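Local coordinates for protein ATP-dependent Clp protease proteolytic subunit (Listeria monocytogenes, PDB 4JCQ) that probably cleaves proteins as a serine peptidase of the Clp family, acting in ATP-dependent degradation of misfolded proteins, at residues 52-57 with 82-87; 78-83 with 102-107; 113-118 with 174-179. One frame throughout, in Å; residues are numbered along the deposited sequence.

Strand 53-59 runs into helix 64-76, and the chain returns in strand 81-86; contact 1 (52-57 with 82-87) closes this loop by pairing the two strands. Contact 2 (78-83 with 102-107) overlaps it at Lys82 and Val83 and uses the other edge of strand 81-86, closing the excursion through strand 88-90 and helix 92-97. Strand 81-86 thus lies between its two partners. Contact 3 follows in series: 113-118 meets 174-179 after a mainly helical detour. It is joined to contact 2 by hydrogen bonds between Ser107 OG and Tyr113 OH and from Arg105 NE to Ile178 O, linking the central sheet to the active-site region.

Contact 1 (52-57 with 82-87); sequences PITIFI and KVVGTG
The ring of Phe56 carries Val84 CG2 over one face, while Val84 CB and CG1 lie against its CD2-CE2 side: CD2 is 3.7 Å from Val84 CB, and CE2 is 3.7 Å from Val84 CG1. The two side chains rise together from the same face of the sheet. Leu25 and Thr23 of the neighbouring strand also touch Phe56, and so does Met73 of a second subunit, which places this face of the sheet at a subunit boundary. Val84 holds CG1 anti to its own backbone N (chi1 -177°), which puts CG2 beside that nitrogen; from there CG2 also reaches back to Thr54 CG2 at 4.0 Å. Between the backbones, five hydrogen bonds zigzag as befits parallel strands, from Lys82 N to Ile53 O (2.8 Å) at one end to Thr86 N and Ile57 O (3.0 Å) at the other. The three between them use Ile55 N with Lys82 O, Val84 N with Ile55 O and Ile57 N with Val84 O. The strand directions differ by 20°. These are the two strands of a beta-alpha-beta unit completed by helix 64-76, within the ClpP/crotonase type of fold. On the face opposite Phe56, Ile57 CD1 meets Val83 CG1 at 4.0 Å, the two side chains crossing at a slant, and Ile55 sits beside Val83. Tyr97 of helix 92-97 packs on both Ile57 and Val83. Thr86 rests its CG2 3.6 Å from Ile57 O, with OG1 turned anti to the backbone N (chi1 175°), where it hydrogen-bonds to Thr69 OG1 of the second subunit. Pro52 CB, at the outer end, approaches Lys82 NZ to 4.1 Å.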
loop_
_atom_site.group_PDB
_atom_site.type_symbol
_atom_site.label_atom_id
_atom_site.label_comp_id
_atom_site.label_asym_id
_atom_site.label_seq_id
_atom_site.Cartn_x
_atom_site.Cartn_y
_atom_site.Cartn_z
ATOM N N PRO H 52 20.528 -13.975 24.914
ATOM C CA PRO H 52 21.105 -14.160 23.577
ATOM C C PRO H 52 20.109 -13.958 22.431
ATOM O O PRO H 52 18.903 -14.146 22.607
ATOM C CB PRO H 52 21.588 -15.613 23.601
ATOM C CG PRO H 52 21.853 -15.891 25.041
ATOM C CD PRO H 52 20.783 -15.143 25.781
ATOM N N ILE H 53 20.632 -13.565 21.272
ATOM C CA ILE H 53 19.834 -13.370 20.062
ATOM C C ILE H 53 20.343 -14.315 18.975
ATOM O O ILE H 53 21.552 -14.484 18.810
ATOM C CB ILE H 53 19.900 -11.901 19.572
ATOM C CG1 ILE H 53 19.320 -10.955 20.630
ATOM C CG2 ILE H 53 19.168 -11.726 18.243
ATOM C CD1 ILE H 53 19.662 -9.494 20.416
ATOM N N THR H 54 19.416 -14.943 18.255
ATOM C CA THR H 54 19.766 -15.823 17.139
ATOM C C THR H 54 19.430 -15.151 15.809
ATOM O O THR H 54 18.313 -14.667 15.616
ATOM C CB THR H 54 19.040 -17.182 17.241
ATOM O OG1 THR H 54 19.271 -17.750 18.536
ATOM C CG2 THR H 54 19.541 -18.158 16.172
ATOM N N ILE H 55 20.404 -15.114 14.904
ATOM C CA ILE H 55 20.198 -14.554 13.572
ATOM C C ILE H 55 20.351 -15.643 12.512
ATOM O O ILE H 55 21.393 -16.291 12.430
ATOM C CB ILE H 55 21.171 -13.387 13.270
ATOM C CG1 ILE H 55 21.036 -12.274 14.320
ATOM C CG2 ILE H 55 20.925 -12.838 11.871
ATOM C CD1 ILE H 55 21.969 -11.097 14.110
ATOM N N PHE H 56 19.301 -15.846 11.718
ATOM C CA PHE H 56 19.360 -16.725 10.549
ATOM C C PHE H 56 19.689 -15.889 9.317
ATOM O O PHE H 56 18.984 -14.922 9.013
ATOM C CB PHE H 56 18.033 -17.470 10.347
ATOM C CG PHE H 56 17.739 -18.499 11.409
ATOM C CD1 PHE H 56 17.088 -18.140 12.583
ATOM C CD2 PHE H 56 18.102 -19.829 11.228
ATOM C CE1 PHE H 56 16.813 -19.086 13.563
ATOM C CE2 PHE H 56 17.833 -20.780 12.203
ATOM C CZ PHE H 56 17.185 -20.408 13.373
ATOM N N ILE H 57 20.762 -16.258 8.619
ATOM C CA ILE H 57 21.241 -15.490 7.468
ATOM C C ILE H 57 21.179 -16.309 6.180
ATOM O O ILE H 57 21.805 -17.368 6.069
ATOM C CB ILE H 57 22.687 -14.965 7.666
ATOM C CG1 ILE H 57 22.802 -14.159 8.962
ATOM C CG2 ILE H 57 23.116 -14.114 6.473
ATOM C CD1 ILE H 57 24.220 -13.981 9.467
ATOM N N LYS H 82 24.156 -15.206 18.263
ATOM C CA LYS H 82 24.445 -16.449 17.557
ATOM C C LYS H 82 23.970 -16.318 16.115
ATOM O O LYS H 82 22.893 -15.773 15.860
ATOM C CB LYS H 82 23.739 -17.630 18.226
ATOM C CG LYS H 82 24.266 -17.994 19.604
ATOM C CD LYS H 82 23.441 -19.113 20.219
ATOM C CE LYS H 82 24.084 -19.659 21.485
ATOM N NZ LYS H 82 24.099 -18.669 22.599
ATOM N N VAL H 83 24.771 -16.811 15.175
ATOM C CA VAL H 83 24.383 -16.789 13.764
ATOM C C VAL H 83 24.200 -18.199 13.206
ATOM O O VAL H 83 24.956 -19.118 13.537
ATOM C CB VAL H 83 25.358 -15.968 12.880
ATOM C CG1 VAL H 83 25.294 -14.488 13.236
ATOM C CG2 VAL H 83 26.785 -16.491 12.987
ATOM N N VAL H 84 23.173 -18.359 12.378
ATOM C CA VAL H 84 22.909 -19.622 11.699
ATOM C C VAL H 84 22.823 -19.369 10.196
ATOM O O VAL H 84 21.879 -18.739 9.715
ATOM C CB VAL H 84 21.603 -20.292 12.193
ATOM C CG1 VAL H 84 21.405 -21.637 11.506
ATOM C CG2 VAL H 84 21.615 -20.474 13.704
ATOM N N GLY H 85 23.820 -19.852 9.461
ATOM C CA GLY H 85 23.828 -19.738 8.009
ATOM C C GLY H 85 22.854 -20.728 7.404
ATOM O O GLY H 85 22.760 -21.870 7.861
ATOM N N THR H 86 22.119 -20.288 6.387
ATOM C CA THR H 86 21.145 -21.144 5.710
ATOM C C THR H 86 20.961 -20.758 4.238
ATOM O O THR H 86 20.854 -19.579 3.908
ATOM C CB THR H 86 19.787 -21.179 6.457
ATOM O OG1 THR H 86 18.842 -21.943 5.699
ATOM C CG2 THR H 86 19.235 -19.769 6.708
ATOM N N GLY H 87 20.931 -21.759 3.359
ATOM C CA GLY H 87 20.802 -21.521 1.916
ATOM C C GLY H 87 22.121 -21.085 1.308
ATOM O O GLY H 87 22.877 -21.908 0.788
#

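Contact 2 (78-83 with 102-107); sequences KPTVKV and KENRFS
Strands 81-86 and 105-108 are neighbours in the parallel central sheet, and this contact is where their pairing begins. Two backbone bonds bracket the bridge between Val83 and Arg105: Val83 N donates to Asn104 O at 3.0 Å, and Phe106 N to Val83 O at 2.8 Å. The same Val83 O lies in the plane of the Phe106 ring, at its edge, 3.7 Å from CD1. On the face of the sheet away from Phe106, Val83 CG2 lies 3.8 Å from Arg105 CG, the two side chains running alongside. The Arg105 guanidinium continues beyond them and is hydrogen-bonded to Ile178 O, Gly177 O, Ala150 O and Ala100 O, with Lys102 CA over one face, displaced toward the rim. Asn104 meets both Thr80 and Lys82: ND2 is 3.4 Å from Thr80 CG2, the side chains crossing at about a right angle, and CB is 4.0 Å from Lys82 CG. With CG beside its own backbone N (chi1 -62°), Asn104 brings the amide near Thr80 and a water. The Lys82 chain runs on along Phe106. The water accepts from Asn104 ND2 (2.7 Å) and donates to Val81 O (2.8 Å). Asn104 N lies too far from Val81 O for a direct bond; the water joins the side-chain amide to that carbonyl, so Val81 O still receives a hydrogen bond where the backbones diverge.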
loop_
_atom_site.group_PDB
_atom_site.type_symbol
_atom_site.label_atom_id
_atom_site.label_comp_id
_atom_site.label_asym_id
_atom_site.label_seq_id
_atom_site.Cartn_x
_atom_site.Cartn_y
_atom_site.Cartn_z
ATOM N N LYS H 78 24.666 -5.339 23.672
ATOM C CA LYS H 78 25.102 -6.143 24.816
ATOM C C LYS H 78 24.819 -7.648 24.703
ATOM O O LYS H 78 25.692 -8.449 25.038
ATOM C CB LYS H 78 24.560 -5.575 26.135
ATOM C CG LYS H 78 25.484 -4.552 26.782
ATOM C CD LYS H 78 24.928 -4.013 28.094
ATOM C CE LYS H 78 24.039 -2.800 27.871
ATOM N NZ LYS H 78 23.615 -2.169 29.151
ATOM N N PRO H 79 23.614 -8.042 24.228
ATOM C CA PRO H 79 23.333 -9.478 24.111
ATOM C C PRO H 79 24.311 -10.224 23.200
ATOM O O PRO H 79 24.781 -9.670 22.202
ATOM C CB PRO H 79 21.930 -9.511 23.500
ATOM C CG PRO H 79 21.312 -8.220 23.906
ATOM C CD PRO H 79 22.437 -7.232 23.855
ATOM N N THR H 80 24.612 -11.469 23.562
ATOM C CA THR H 80 25.427 -12.352 22.733
ATOM C C THR H 80 24.627 -12.766 21.500
ATOM O O THR H 80 23.471 -13.176 21.610
ATOM C CB THR H 80 25.876 -13.601 23.519
ATOM O OG1 THR H 80 26.658 -13.195 24.648
ATOM C CG2 THR H 80 26.711 -14.534 22.648
ATOM N N VAL H 81 25.248 -12.649 20.331
ATOM C CA VAL H 81 24.582 -12.966 19.074
ATOM C C VAL H 81 25.088 -14.287 18.500
ATOM O O VAL H 81 26.289 -14.469 18.291
ATOM C CB VAL H 81 24.740 -11.826 18.041
ATOM C CG1 VAL H 81 24.200 -12.243 16.679
ATOM C CG2 VAL H 81 24.036 -10.564 18.525
ATOM N N LYS H 82 24.156 -15.206 18.263
ATOM C CA LYS H 82 24.445 -16.449 17.557
ATOM C C LYS H 82 23.970 -16.318 16.115
ATOM O O LYS H 82 22.893 -15.773 15.860
ATOM C CB LYS H 82 23.739 -17.630 18.226
ATOM C CG LYS H 82 24.266 -17.994 19.604
ATOM C CD LYS H 82 23.441 -19.113 20.219
ATOM C CE LYS H 82 24.084 -19.659 21.485
ATOM N NZ LYS H 82 24.099 -18.669 22.599
ATOM N N VAL H 83 24.771 -16.811 15.175
ATOM C CA VAL H 83 24.383 -16.789 13.764
ATOM C C VAL H 83 24.200 -18.199 13.206
ATOM O O VAL H 83 24.956 -19.118 13.537
ATOM C CB VAL H 83 25.358 -15.968 12.880
ATOM C CG1 VAL H 83 25.294 -14.488 13.236
ATOM C CG2 VAL H 83 26.785 -16.491 12.987
ATOM N N LYS H 102 33.437 -16.950 17.096
ATOM C CA LYS H 102 33.584 -18.235 16.405
ATOM C C LYS H 102 32.691 -19.348 16.957
ATOM O O LYS H 102 32.016 -20.032 16.191
ATOM C CB LYS H 102 35.048 -18.687 16.376
ATOM C CG LYS H 102 35.327 -19.763 15.338
ATOM C CD LYS H 102 36.816 -20.018 15.174
ATOM C CE LYS H 102 37.097 -20.842 13.925
ATOM N NZ LYS H 102 36.503 -22.209 13.992
ATOM N N GLU H 103 32.679 -19.515 18.278
ATOM C CA GLU H 103 31.873 -20.570 18.913
ATOM C C GLU H 103 30.355 -20.357 18.814
ATOM O O GLU H 103 29.579 -21.258 19.130
ATOM C CB GLU H 103 32.314 -20.837 20.366
ATOM C CG GLU H 103 33.057 -19.699 21.057
ATOM C CD GLU H 103 32.145 -18.744 21.806
ATOM O OE1 GLU H 103 31.160 -19.204 22.422
ATOM O OE2 GLU H 103 32.430 -17.527 21.798
ATOM N N ASN H 104 29.948 -19.177 18.349
ATOM C CA ASN H 104 28.534 -18.861 18.141
ATOM C C ASN H 104 28.122 -18.861 16.664
ATOM O O ASN H 104 27.050 -18.362 16.313
ATOM C CB ASN H 104 28.189 -17.515 18.792
ATOM C CG ASN H 104 28.387 -17.524 20.295
ATOM O OD1 ASN H 104 28.065 -18.501 20.972
ATOM N ND2 ASN H 104 28.918 -16.430 20.828
ATOM N N ARG H 105 28.968 -19.434 15.809
ATOM C CA ARG H 105 28.701 -19.470 14.368
ATOM C C ARG H 105 28.284 -20.863 13.905
ATOM O O ARG H 105 29.093 -21.797 13.873
ATOM C CB ARG H 105 29.901 -18.944 13.567
ATOM C CG ARG H 105 30.295 -17.516 13.921
ATOM C CD ARG H 105 31.034 -16.813 12.790
ATOM N NE ARG H 105 32.328 -17.423 12.496
ATOM C CZ ARG H 105 33.500 -16.978 12.948
ATOM N NH1 ARG H 105 33.562 -15.904 13.729
ATOM N NH2 ARG H 105 34.615 -17.611 12.613
ATOM N N PHE H 106 27.009 -20.982 13.546
ATOM C CA PHE H 106 26.405 -22.260 13.183
ATOM C C PHE H 106 25.975 -22.281 11.721
ATOM O O PHE H 106 25.873 -21.234 11.073
ATOM C CB PHE H 106 25.189 -22.549 14.075
ATOM C CG PHE H 106 25.504 -22.600 15.545
ATOM C CD1 PHE H 106 25.492 -21.439 16.316
ATOM C CD2 PHE H 106 25.801 -23.811 16.165
ATOM C CE1 PHE H 106 25.778 -21.485 17.672
ATOM C CE2 PHE H 106 26.086 -23.862 17.524
ATOM C CZ PHE H 106 26.074 -22.698 18.277
ATOM N N SER H 107 25.721 -23.480 11.206
ATOM C CA SER H 107 25.165 -23.630 9.870
ATOM C C SER H 107 24.167 -24.771 9.782
ATOM O O SER H 107 24.368 -25.840 10.366
ATOM C CB SER H 107 26.272 -23.852 8.841
ATOM O OG SER H 107 25.737 -23.850 7.528
HETATM O O HOH W 1 28.925 -14.184 19.250
#

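Contact 3 (113-118 with 174-179); sequences YMIHQP and KDYGIV
Tyr113 presents one face of its ring to Val179, whose CG2 methyl sits 3.9 Å from the ring centroid and 30° off the ring normal, a CH-pi contact. The methyl leans toward the phenol end, 3.5 Å from Tyr113 CZ, and the two side chains cross nearly at a right angle. Val179 reaches this position with CG2 anti to its carbonyl carbon and CG1 anti to the backbone N (chi1 177°). Tyr113 OH hydrogen-bonds to Ser107 OG on the preceding strand, which holds the phenol end in place. Ile178 runs antiparallel alongside Tyr113, its CG2 coming within 3.9 Å of Tyr113 CD1. Its other branch extends to Ile115, where Ile178 CD1 meets Ile115 CG2 at 3.7 Å. Ile115 holds CG1 between its backbone N and carbonyl carbon (chi1 72°), from where CD1 comes within 3.5 Å of Tyr176 OH, oblique to the ring; that hydroxyl hydrogen-bonds to Asp161 OD2. No hydrogen bond joins the two segments, and the contact is carried by methyl groups and the aromatic rings. The helix that bears Tyr176 ends in a Schellman motif, with positive phi at Gly177, and this turn delivers Ile178 and Val179 to the end of strand 111-114. The neighbouring His116 is probably an active-site residue; its backbone O is bonded to OG of Ser91, the predicted nucleophile, consistent with the inactive triad of this structure. Packing of the end of helix 170-176 and the turn after it against Tyr113 and Ile115, just before His116, thus borders the active site of a ClpP-family serine peptidase.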
loop_
_atom_site.group_PDB
_atom_site.type_symbol
_atom_site.label_atom_id
_atom_site.label_comp_id
_atom_site.label_asym_id
_atom_site.label_seq_id
_atom_site.Cartn_x
_atom_site.Cartn_y
_atom_site.Cartn_z
ATOM N N TYR H 113 28.903 -21.238 1.039
ATOM C CA TYR H 113 29.561 -20.015 1.501
ATOM C C TYR H 113 30.553 -19.504 0.463
ATOM O O TYR H 113 31.254 -20.294 -0.171
ATOM C CB TYR H 113 30.288 -20.276 2.829
ATOM C CG TYR H 113 29.357 -20.567 3.989
ATOM C CD1 TYR H 113 29.048 -19.580 4.921
ATOM C CD2 TYR H 113 28.772 -21.825 4.142
ATOM C CE1 TYR H 113 28.187 -19.837 5.978
ATOM C CE2 TYR H 113 27.909 -22.092 5.194
ATOM C CZ TYR H 113 27.619 -21.091 6.105
ATOM O OH TYR H 113 26.761 -21.347 7.146
ATOM N N MET H 114 30.610 -18.184 0.294
ATOM C CA MET H 114 31.587 -17.561 -0.605
ATOM C C MET H 114 32.084 -16.242 -0.028
ATOM O O MET H 114 31.290 -15.346 0.244
ATOM C CB MET H 114 30.989 -17.344 -2.000
ATOM C CG MET H 114 31.975 -16.762 -3.007
ATOM S SD MET H 114 31.318 -16.641 -4.678
ATOM C CE MET H 114 30.123 -15.317 -4.501
ATOM N N ILE H 115 33.397 -16.118 0.153
ATOM C CA ILE H 115 33.948 -14.903 0.761
ATOM C C ILE H 115 34.332 -13.813 -0.247
ATOM O O ILE H 115 34.786 -12.740 0.152
ATOM C CB ILE H 115 35.119 -15.184 1.738
ATOM C CG1 ILE H 115 36.389 -15.606 0.991
ATOM C CG2 ILE H 115 34.709 -16.198 2.801
ATOM C CD1 ILE H 115 37.649 -15.404 1.806
ATOM N N HIS H 116 34.135 -14.087 -1.537
ATOM C CA HIS H 116 34.347 -13.086 -2.588
ATOM C C HIS H 116 33.735 -11.770 -2.218
ATOM O O HIS H 116 32.586 -11.718 -1.780
ATOM C CB HIS H 116 33.750 -13.551 -3.911
ATOM C CG HIS H 116 33.804 -12.503 -5.003
ATOM N ND1 HIS H 116 32.741 -11.747 -5.335
ATOM C CD2 HIS H 116 34.850 -12.096 -5.828
ATOM C CE1 HIS H 116 33.083 -10.904 -6.329
ATOM N NE2 HIS H 116 34.374 -11.120 -6.631
ATOM N N GLN H 117 34.499 -10.696 -2.384
ATOM C CA GLN H 117 33.995 -9.353 -2.133
ATOM C C GLN H 117 34.054 -8.541 -3.421
ATOM O O GLN H 117 35.075 -8.553 -4.109
ATOM C CB GLN H 117 34.792 -8.659 -1.020
ATOM C CG GLN H 117 34.859 -9.420 0.304
ATOM C CD GLN H 117 33.509 -9.586 0.989
ATOM O OE1 GLN H 117 32.648 -8.713 0.918
ATOM N NE2 GLN H 117 33.326 -10.714 1.669
ATOM N N PRO H 118 32.952 -7.845 -3.764
ATOM C CA PRO H 118 32.936 -6.992 -4.956
ATOM C C PRO H 118 33.930 -5.843 -4.816
ATOM O O PRO H 118 34.008 -5.222 -3.755
ATOM C CB PRO H 118 31.498 -6.463 -4.995
ATOM C CG PRO H 118 30.998 -6.597 -3.595
ATOM C CD PRO H 118 31.661 -7.827 -3.056
ATOM N N LYS H 174 33.462 -24.959 7.235
ATOM C CA LYS H 174 33.854 -25.345 8.587
ATOM C C LYS H 174 35.377 -25.470 8.689
ATOM O O LYS H 174 35.985 -24.940 9.619
ATOM C CB LYS H 174 33.169 -26.656 8.987
ATOM C CG LYS H 174 33.309 -27.032 10.455
ATOM C CD LYS H 174 32.540 -28.308 10.756
ATOM C CE LYS H 174 32.585 -28.661 12.233
ATOM N NZ LYS H 174 33.928 -29.128 12.674
ATOM N N ASP H 175 35.984 -26.155 7.720
ATOM C CA ASP H 175 37.440 -26.317 7.664
ATOM C C ASP H 175 38.164 -24.981 7.476
ATOM O O ASP H 175 39.285 -24.804 7.954
ATOM C CB ASP H 175 37.831 -27.283 6.541
ATOM C CG ASP H 175 37.311 -28.698 6.766
ATOM O OD1 ASP H 175 37.202 -29.449 5.776
ATOM O OD2 ASP H 175 37.013 -29.064 7.924
ATOM N N TYR H 176 37.507 -24.053 6.783
ATOM C CA TYR H 176 38.056 -22.726 6.507
ATOM C C TYR H 176 38.074 -21.835 7.752
ATOM O O TYR H 176 38.856 -20.887 7.830
ATOM C CB TYR H 176 37.240 -22.054 5.399
ATOM C CG TYR H 176 37.967 -20.964 4.644
ATOM C CD1 TYR H 176 38.771 -21.268 3.546
ATOM C CD2 TYR H 176 37.835 -19.627 5.016
ATOM C CE1 TYR H 176 39.434 -20.271 2.846
ATOM C CE2 TYR H 176 38.489 -18.623 4.321
ATOM C CZ TYR H 176 39.287 -18.950 3.238
ATOM O OH TYR H 176 39.936 -17.956 2.547
ATOM N N GLY H 177 37.212 -22.143 8.718
ATOM C CA GLY H 177 37.100 -21.354 9.945
ATOM C C GLY H 177 35.938 -20.374 9.947
ATOM O O GLY H 177 35.830 -19.535 10.844
ATOM N N ILE H 178 35.070 -20.477 8.942
ATOM C CA ILE H 178 33.868 -19.642 8.860
ATOM C C ILE H 178 32.785 -20.213 9.774
ATOM O O ILE H 178 32.292 -19.527 10.674
ATOM C CB ILE H 178 33.341 -19.535 7.408
ATOM C CG1 ILE H 178 34.392 -18.888 6.499
ATOM C CG2 ILE H 178 32.037 -18.746 7.357
ATOM C CD1 ILE H 178 34.179 -19.164 5.021
ATOM N N VAL H 179 32.432 -21.475 9.541
ATOM C CA VAL H 179 31.432 -22.180 10.338
ATOM C C VAL H 179 32.128 -22.953 11.456
ATOM O O VAL H 179 33.138 -23.615 11.217
ATOM C CB VAL H 179 30.613 -23.158 9.464
ATOM C CG1 VAL H 179 29.625 -23.957 10.307
ATOM C CG2 VAL H 179 29.886 -22.406 8.358
#